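Local coordinates for microcin B17-processing protein McbD (Escherichia coli str. K-12 substr. MG1655, PDB 6GRH), which is required to convert the inactive microcin B17 precursor peptide McbA into the active antibiotic and belongs to the YcaO cyclodehydratase family, at residues S189-G194 with K253-S258; R212-T217 with T306-D311; L175-Q180 with L227-T232. The protein carries 1 engineered substitution. All blocks are in the same frame, centred on the assembly; numbering follows the deposited sequence.

Contact 1: S189-G194 with K253-S258; sequences SEIVTG and KALCKS
Ile191 and Leu255 meet branch to branch, Ile191 CG2 lying 4.1 Å from Leu255 CD2. The two side chains run past each other in opposite senses and touch through these methyls. Leu255 holds CG anti to its backbone N (chi1 172°), which swings CD2 off the helix toward the loop; Ile191 turns CG1 anti as well and presents CG2. Both also touch Leu317, in another loop. The second touch is weaker: the CG2 methyl of Thr193 stands 4.3 Å from Cys256 SG, a van der Waals contact with no hydrogen bond in it. The hydroxyl of Thr193 is spent elsewhere, on Asp199 and on the backbone N of Ile195. Residues 189-194 form the connection between strand 182-187 and helix 196-208, while 253-258 is an early part of helix 251-275, so this is loop-to-helix packing beside the mixed sheet of the YcaO domain. Leu255 continues inward onto Val226 and Thr228 of that sheet, and Cys256 touches Ile198 of the helix that follows the loop. Toward solvent the character changes. Cys256 is already partly exposed, and Glu190, Val192 and Gly194 are exposed on the loop; on the helix Lys253, touching Ala248 of strand 241-248, is exposed with its chain extended.

Contact 2: R212-T217 with T306-D311; sequences RIFDIT and TVLLSD
Phe214 and Thr306 form a CH-pi contact: the Thr306 methyl CG2 sits 4.0 Å from the centroid of the Phe214 ring, only 11° off the ring normal, and so almost squarely over one face. The two side chains approach from opposite directions. Thr306 puts CG2 anti to its own backbone N, which sends the methyl to the ring and leaves OG1 to bond with Tyr177 OH and Leu302 O.

Apolar packing adds Leu308. Its CD2 lies 3.9 Å from Phe214 CD1, coming in obliquely, with the leucine crossing the phenylalanine at about a right angle. Strand 307-308 is not the sheet neighbour of 210-215: strand 182-187 of the mixed sheet lies between them, and Phe214 and Leu308 both touch its Glu186.

Charge enters at Arg212, whose guanidinium has Phe214 CZ 3.7 Å above its plane, offset toward the rim, while its NH2 makes a salt bridge with Glu186.

Hydrogen bonds then shape the end of strand 210-215. Asp215 OD1 accepts from Thr217 N at 3.1 Å (N-H...O angle 153°), an Asx turn, and from Thr217 OG1 at 2.6 Å. The amide N comes on the anti side and the hydroxyl on the syn side, both from the same face of the carboxylate. Asn184 ND2 also donates to OD1, and His224 ND1 pairs with OD2.

Contact 3: L175-Q180 with L227-T232; sequences LLYWLQ and LTLYGT
Tyr177, in the last turn of helix 157-180, faces Leu227 on strand 224-231; their CA atoms are the nearest across the two segments, 9.8 Å apart, and the contact is made by side chains. The tyrosine does most of the bridging. A chi1 of 169° swings its ring away from the backbone N and toward the strand, and the CE2 corner takes the contact: Tyr177 CE2 lies just 3.4 Å from Leu227 CD2, a tight fit for two carbons. That methyl approaches obliquely and is centred on CE2, with Tyr177 CD2 3.8 Å away and Tyr177 CZ 4.0 Å away on either side of it in the ring. The two side chains cross at about a right angle.

Further along the strand, Leu229 touches more lightly, its CD1 4.2 Å from Tyr177 OH. The hydroxyl oxygen, buried among these apolar groups, is satisfied by Thr306 OG1, which probably steadies the ring. Phe214 of the neighbouring strand and Leu302 of helix 296-304 pack against the tyrosine as well.

Alternation along the strand decides who takes part. Leu227 and Leu229 point to helix 157-180, whereas Thr228 points the other way, onto Leu255, Val259 and Leu262 of helix 251-275. Leu229 also meets Phe299 and Leu302, so helix 296-304 shares its side of the sheet. This is a three-layer helix-sheet-helix packing in the YcaO domain, with helices 157-180 and 296-304 on one face of the mixed sheet and helix 251-275 on the other.

In the fold
The three contacts gather round one mixed sheet, whose strands 210-215 and 224-231 are neighbours. Contacts 2 and 3 are closest, with centres about 10 Å apart, and share the side of the sheet where Phe214 and Tyr177 meet. Contact 1 lies on the other face, where Ile213 and Thr228 pack against Leu255; its centre is about 15 Å from that of contact 2 and about 16 Å from that of contact 3. Along the chain the segments come as 175-180, 189-194, 212-217, 227-232, 253-258 and 306-311, so the segments of any two contacts alternate. Together they pack both faces of this sheet of the YcaO domain.

Contact 1: S189-G194 with K253-S258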
loop_
_atom_site.group_PDB
_atom_site.type_symbol
_atom_site.label_atom_id
_atom_site.label_comp_id
_atom_site.label_asym_id
_atom_site.label_seq_id
_atom_site.Cartn_x
_atom_site.Cartn_y
_atom_site.Cartn_z
ATOM N N SER E 189 50.856 6.832 6.462
ATOM C CA SER E 189 49.912 7.077 5.390
ATOM C C SER E 189 49.253 5.760 4.953
ATOM O O SER E 189 48.168 5.799 4.405
ATOM C CB SER E 189 50.589 7.783 4.225
ATOM O OG SER E 189 51.700 7.041 3.794
ATOM N N GLU E 190 49.871 4.610 5.262
ATOM C CA GLU E 190 49.242 3.303 5.013
ATOM C C GLU E 190 48.416 2.760 6.187
ATOM O O GLU E 190 47.988 1.616 6.144
ATOM C CB GLU E 190 50.296 2.274 4.606
ATOM C CG GLU E 190 50.954 2.566 3.268
ATOM C CD GLU E 190 52.198 1.730 3.018
ATOM O OE1 GLU E 190 52.397 0.666 3.661
ATOM O OE2 GLU E 190 53.006 2.140 2.166
ATOM N N ILE E 191 48.147 3.592 7.199
ATOM C CA ILE E 191 47.424 3.182 8.409
ATOM C C ILE E 191 46.124 2.476 8.065
ATOM O O ILE E 191 45.417 2.909 7.156
ATOM C CB ILE E 191 47.119 4.400 9.332
ATOM C CG1 ILE E 191 46.631 3.961 10.716
ATOM C CG2 ILE E 191 46.096 5.373 8.717
ATOM C CD1 ILE E 191 47.722 3.364 11.584
ATOM N N VAL E 192 45.827 1.389 8.782
ATOM C CA VAL E 192 44.530 0.695 8.680
ATOM C C VAL E 192 43.795 0.899 10.004
ATOM O O VAL E 192 44.357 0.598 11.063
ATOM C CB VAL E 192 44.703 -0.818 8.382
ATOM C CG1 VAL E 192 43.361 -1.549 8.460
ATOM C CG2 VAL E 192 45.337 -1.013 7.011
ATOM N N THR E 193 42.558 1.418 9.941
ATOM C CA THR E 193 41.773 1.704 11.147
ATOM C C THR E 193 40.832 0.576 11.588
ATOM O O THR E 193 40.387 0.583 12.729
ATOM C CB THR E 193 40.940 3.000 11.010
ATOM O OG1 THR E 193 39.819 2.800 10.121
ATOM C CG2 THR E 193 41.815 4.182 10.543
ATOM N N GLY E 194 40.481 -0.353 10.695
ATOM C CA GLY E 194 39.416 -1.324 10.977
ATOM C C GLY E 194 37.993 -0.806 10.816
ATOM O O GLY E 194 37.049 -1.587 10.835
ATOM N N LYS E 253 39.764 8.285 17.145
ATOM C CA LYS E 253 38.578 9.063 16.898
ATOM C C LYS E 253 38.926 10.316 16.116
ATOM O O LYS E 253 38.256 10.632 15.152
ATOM C CB LYS E 253 37.876 9.432 18.209
ATOM C CG LYS E 253 36.661 10.313 18.005
ATOM C CD LYS E 253 35.603 10.208 19.098
ATOM C CE LYS E 253 34.460 11.186 18.784
ATOM N NZ LYS E 253 33.290 11.048 19.707
ATOM N N ALA E 254 39.989 11.021 16.521
ATOM C CA ALA E 254 40.385 12.247 15.817
ATOM C C ALA E 254 40.756 11.932 14.369
ATOM O O ALA E 254 40.332 12.636 13.450
ATOM C CB ALA E 254 41.534 12.945 16.536
ATOM N N LEU E 255 41.502 10.852 14.158
ATOM C CA LEU E 255 41.908 10.466 12.803
ATOM C C LEU E 255 40.690 10.121 11.954
ATOM O O LEU E 255 40.590 10.566 10.812
ATOM C CB LEU E 255 42.900 9.296 12.803
ATOM C CG LEU E 255 43.277 8.666 11.449
ATOM C CD1 LEU E 255 43.602 9.730 10.411
ATOM C CD2 LEU E 255 44.469 7.733 11.603
ATOM N N CYS E 256 39.764 9.337 12.514
ATOM C CA CYS E 256 38.562 8.952 11.772
ATOM C C CYS E 256 37.720 10.155 11.388
ATOM O O CYS E 256 37.396 10.305 10.214
ATOM C CB CYS E 256 37.750 7.872 12.517
ATOM S SG CYS E 256 38.691 6.325 12.663
ATOM N N LYS E 257 37.431 11.042 12.344
ATOM C CA LYS E 257 36.708 12.269 12.030
ATOM C C LYS E 257 37.456 13.117 10.978
ATOM O O LYS E 257 36.858 13.615 10.041
ATOM C CB LYS E 257 36.414 13.100 13.295
ATOM C CG LYS E 257 35.479 12.418 14.311
ATOM C CD LYS E 257 34.522 13.421 14.994
ATOM N N SER E 258 38.769 13.245 11.121
ATOM C CA SER E 258 39.577 14.025 10.163
ATOM C C SER E 258 39.457 13.517 8.711
ATOM O O SER E 258 39.299 14.304 7.771
ATOM C CB SER E 258 41.038 14.033 10.589
ATOM O OG SER E 258 41.795 14.824 9.713
#

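Contact 2: R212-T217 with T306-D311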
loop_
_atom_site.group_PDB
_atom_site.type_symbol
_atom_site.label_atom_id
_atom_site.label_comp_id
_atom_site.label_asym_id
_atom_site.label_seq_id
_atom_site.Cartn_x
_atom_site.Cartn_y
_atom_site.Cartn_z
ATOM N N ARG E 212 49.104 12.627 3.555
ATOM C CA ARG E 212 49.919 12.760 4.739
ATOM C C ARG E 212 48.996 13.021 5.927
ATOM O O ARG E 212 47.999 13.731 5.808
ATOM C CB ARG E 212 50.935 13.895 4.574
ATOM C CG ARG E 212 51.905 13.757 3.392
ATOM C CD ARG E 212 52.875 12.580 3.472
ATOM N NE ARG E 212 53.903 12.745 4.509
ATOM C CZ ARG E 212 54.956 13.564 4.432
ATOM N NH1 ARG E 212 55.171 14.306 3.354
ATOM N NH2 ARG E 212 55.818 13.636 5.449
ATOM N N ILE E 213 49.328 12.426 7.068
ATOM C CA ILE E 213 48.539 12.551 8.293
ATOM C C ILE E 213 49.478 13.024 9.406
ATOM O O ILE E 213 50.419 12.335 9.743
ATOM C CB ILE E 213 47.928 11.204 8.703
ATOM C CG1 ILE E 213 47.127 10.590 7.548
ATOM C CG2 ILE E 213 47.070 11.373 9.962
ATOM C CD1 ILE E 213 46.610 9.187 7.825
ATOM N N PHE E 214 49.189 14.184 9.978
ATOM C CA PHE E 214 49.993 14.765 11.012
ATOM C C PHE E 214 49.168 15.016 12.284
ATOM O O PHE E 214 48.037 15.479 12.208
ATOM C CB PHE E 214 50.571 16.094 10.515
ATOM C CG PHE E 214 51.496 15.967 9.334
ATOM C CD1 PHE E 214 52.582 15.104 9.367
ATOM C CD2 PHE E 214 51.308 16.749 8.197
ATOM C CE1 PHE E 214 53.455 15.004 8.285
ATOM C CE2 PHE E 214 52.182 16.657 7.116
ATOM C CZ PHE E 214 53.252 15.783 7.163
ATOM N N ASP E 215 49.745 14.702 13.442
ATOM C CA ASP E 215 49.245 15.193 14.720
ATOM C C ASP E 215 49.815 16.608 14.917
ATOM O O ASP E 215 51.022 16.754 15.138
ATOM C CB ASP E 215 49.684 14.254 15.855
ATOM C CG ASP E 215 49.091 14.636 17.213
ATOM O OD1 ASP E 215 49.195 15.812 17.625
ATOM O OD2 ASP E 215 48.535 13.750 17.890
ATOM N N ILE E 216 48.952 17.632 14.832
ATOM C CA ILE E 216 49.358 19.031 14.998
ATOM C C ILE E 216 48.865 19.649 16.315
ATOM O O ILE E 216 48.896 20.861 16.455
ATOM C CB ILE E 216 48.896 19.920 13.814
ATOM C CG1 ILE E 216 47.366 19.901 13.663
ATOM C CG2 ILE E 216 49.566 19.481 12.521
ATOM C CD1 ILE E 216 46.820 21.128 12.964
ATOM N N THR E 217 48.447 18.829 17.284
ATOM C CA THR E 217 47.929 19.315 18.560
ATOM C C THR E 217 48.818 20.408 19.164
ATOM O O THR E 217 50.023 20.247 19.162
ATOM C CB THR E 217 47.904 18.160 19.561
ATOM O OG1 THR E 217 47.347 17.011 18.919
ATOM C CG2 THR E 217 47.103 18.530 20.812
ATOM N N THR E 306 56.847 20.984 6.701
ATOM C CA THR E 306 56.503 20.381 7.993
ATOM C C THR E 306 57.731 19.728 8.679
ATOM O O THR E 306 58.425 18.911 8.081
ATOM C CB THR E 306 55.364 19.371 7.835
ATOM O OG1 THR E 306 54.213 20.061 7.331
ATOM C CG2 THR E 306 55.019 18.695 9.172
ATOM N N VAL E 307 57.972 20.113 9.928
ATOM C CA VAL E 307 59.035 19.538 10.751
ATOM C C VAL E 307 58.363 18.770 11.882
ATOM O O VAL E 307 57.502 19.304 12.566
ATOM C CB VAL E 307 59.961 20.638 11.332
ATOM C CG1 VAL E 307 60.917 20.066 12.371
ATOM C CG2 VAL E 307 60.751 21.311 10.218
ATOM N N LEU E 308 58.760 17.523 12.071
ATOM C CA LEU E 308 58.182 16.671 13.093
ATOM C C LEU E 308 59.035 16.697 14.358
ATOM O O LEU E 308 60.258 16.582 14.274
ATOM C CB LEU E 308 58.073 15.243 12.554
ATOM C CG LEU E 308 57.259 15.077 11.263
ATOM C CD1 LEU E 308 57.345 13.648 10.744
ATOM C CD2 LEU E 308 55.809 15.493 11.473
ATOM N N LEU E 309 58.396 16.852 15.522
ATOM C CA LEU E 309 59.103 16.711 16.816
ATOM C C LEU E 309 59.639 15.279 16.980
ATOM O O LEU E 309 60.741 15.102 17.469
ATOM C CB LEU E 309 58.223 17.105 18.026
ATOM N N SER E 310 58.868 14.283 16.534
ATOM C CA SER E 310 59.273 12.869 16.536
ATOM C C SER E 310 59.493 12.352 15.118
ATOM O O SER E 310 58.601 12.425 14.275
ATOM C CB SER E 310 58.197 12.003 17.200
ATOM O OG SER E 310 58.307 12.023 18.617
ATOM N N ASP E 311 60.663 11.775 14.890
ATOM C CA ASP E 311 61.051 11.201 13.596
ATOM C C ASP E 311 60.325 9.891 13.241
ATOM O O ASP E 311 60.104 9.616 12.061
ATOM C CB ASP E 311 62.577 10.960 13.570
#

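Contact 3: L175-Q180 with L227-T232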
loop_
_atom_site.group_PDB
_atom_site.type_symbol
_atom_site.label_atom_id
_atom_site.label_comp_id
_atom_site.label_asym_id
_atom_site.label_seq_id
_atom_site.Cartn_x
_atom_site.Cartn_y
_atom_site.Cartn_z
ATOM N N LEU E 175 46.382 27.048 13.140
ATOM C CA LEU E 175 47.083 28.321 12.954
ATOM C C LEU E 175 48.534 28.272 13.403
ATOM O O LEU E 175 49.401 28.789 12.709
ATOM C CB LEU E 175 46.368 29.466 13.665
ATOM C CG LEU E 175 45.055 29.879 13.010
ATOM C CD1 LEU E 175 44.152 30.610 14.001
ATOM C CD2 LEU E 175 45.300 30.727 11.774
ATOM N N LEU E 176 48.805 27.652 14.549
ATOM C CA LEU E 176 50.189 27.491 14.998
ATOM C C LEU E 176 51.001 26.633 14.014
ATOM O O LEU E 176 52.132 26.987 13.664
ATOM C CB LEU E 176 50.267 26.907 16.405
ATOM C CG LEU E 176 51.672 27.082 16.987
ATOM C CD1 LEU E 176 51.962 28.558 17.228
ATOM C CD2 LEU E 176 51.859 26.287 18.269
ATOM N N TYR E 177 50.406 25.532 13.556
ATOM C CA TYR E 177 51.017 24.676 12.518
ATOM C C TYR E 177 51.263 25.440 11.215
ATOM O O TYR E 177 52.361 25.371 10.644
ATOM C CB TYR E 177 50.133 23.474 12.215
ATOM C CG TYR E 177 50.548 22.695 10.988
ATOM C CD1 TYR E 177 51.698 21.923 10.991
ATOM C CD2 TYR E 177 49.797 22.731 9.837
ATOM C CE1 TYR E 177 52.089 21.200 9.875
ATOM C CE2 TYR E 177 50.173 22.021 8.712
ATOM C CZ TYR E 177 51.312 21.252 8.735
ATOM O OH TYR E 177 51.673 20.546 7.624
ATOM N N TRP E 178 50.241 26.163 10.766
ATOM C CA TRP E 178 50.361 27.020 9.586
ATOM C C TRP E 178 51.547 27.990 9.715
ATOM O O TRP E 178 52.414 28.033 8.838
ATOM C CB TRP E 178 49.069 27.803 9.375
ATOM C CG TRP E 178 49.125 28.837 8.283
ATOM C CD1 TRP E 178 48.893 30.182 8.406
ATOM C CD2 TRP E 178 49.402 28.605 6.907
ATOM N NE1 TRP E 178 48.994 30.790 7.189
ATOM C CE2 TRP E 178 49.309 29.850 6.248
ATOM C CE3 TRP E 178 49.707 27.459 6.155
ATOM C CZ2 TRP E 178 49.524 29.989 4.874
ATOM C CZ3 TRP E 178 49.911 27.596 4.779
ATOM C CH2 TRP E 178 49.826 28.854 4.159
ATOM N N LEU E 179 51.610 28.718 10.827
ATOM C CA LEU E 179 52.620 29.767 11.002
ATOM C C LEU E 179 54.050 29.259 11.185
ATOM O O LEU E 179 54.979 29.876 10.680
ATOM C CB LEU E 179 52.239 30.691 12.159
ATOM C CG LEU E 179 50.960 31.492 11.885
ATOM C CD1 LEU E 179 50.403 32.108 13.162
ATOM C CD2 LEU E 179 51.172 32.550 10.812
ATOM N N GLN E 180 54.215 28.151 11.902
ATOM C CA GLN E 180 55.537 27.635 12.294
ATOM C C GLN E 180 56.007 26.397 11.534
ATOM O O GLN E 180 57.192 26.097 11.531
ATOM C CB GLN E 180 55.538 27.342 13.790
ATOM C CG GLN E 180 55.285 28.587 14.617
ATOM C CD GLN E 180 55.586 28.396 16.087
ATOM O OE1 GLN E 180 56.457 29.063 16.647
ATOM N NE2 GLN E 180 54.871 27.477 16.720
ATOM N N LEU E 227 45.482 16.340 11.397
ATOM C CA LEU E 227 45.338 17.015 10.117
ATOM C C LEU E 227 45.619 15.984 9.054
ATOM O O LEU E 227 46.683 15.372 9.062
ATOM C CB LEU E 227 46.363 18.152 9.988
ATOM C CG LEU E 227 46.315 18.993 8.705
ATOM C CD1 LEU E 227 45.034 19.773 8.588
ATOM C CD2 LEU E 227 47.527 19.915 8.655
ATOM N N THR E 228 44.655 15.774 8.163
ATOM C CA THR E 228 44.827 14.893 7.014
ATOM C C THR E 228 44.994 15.794 5.794
ATOM O O THR E 228 44.277 16.795 5.652
ATOM C CB THR E 228 43.622 13.945 6.814
ATOM O OG1 THR E 228 42.411 14.626 7.165
ATOM C CG2 THR E 228 43.752 12.686 7.666
ATOM N N LEU E 229 45.936 15.434 4.929
ATOM C CA LEU E 229 46.267 16.211 3.740
ATOM C C LEU E 229 46.265 15.287 2.547
ATOM O O LEU E 229 46.734 14.153 2.638
ATOM C CB LEU E 229 47.652 16.837 3.900
ATOM C CG LEU E 229 47.788 17.924 4.958
ATOM C CD1 LEU E 229 49.240 18.379 5.030
ATOM C CD2 LEU E 229 46.868 19.105 4.676
ATOM N N TYR E 230 45.736 15.783 1.438
ATOM C CA TYR E 230 45.646 15.040 0.194
ATOM C C TYR E 230 46.111 15.934 -0.932
ATOM O O TYR E 230 45.795 17.132 -0.949
ATOM C CB TYR E 230 44.195 14.639 -0.103
ATOM C CG TYR E 230 43.992 14.092 -1.505
ATOM C CD1 TYR E 230 44.343 12.780 -1.815
ATOM C CD2 TYR E 230 43.465 14.886 -2.519
ATOM C CE1 TYR E 230 44.173 12.272 -3.087
ATOM C CE2 TYR E 230 43.286 14.382 -3.793
ATOM C CZ TYR E 230 43.646 13.070 -4.068
ATOM O OH TYR E 230 43.465 12.543 -5.319
ATOM N N GLY E 231 46.808 15.326 -1.885
ATOM C CA GLY E 231 47.130 15.967 -3.143
ATOM C C GLY E 231 47.352 14.968 -4.262
ATOM O O GLY E 231 47.803 13.863 -4.015
ATOM N N THR E 232 47.022 15.359 -5.493
ATOM C CA THR E 232 47.336 14.547 -6.668
ATOM C C THR E 232 47.834 15.380 -7.858
ATOM O O THR E 232 47.427 16.540 -8.043
ATOM C CB THR E 232 46.136 13.685 -7.091
ATOM O OG1 THR E 232 46.556 12.723 -8.063
ATOM C CG2 THR E 232 44.990 14.527 -7.644
#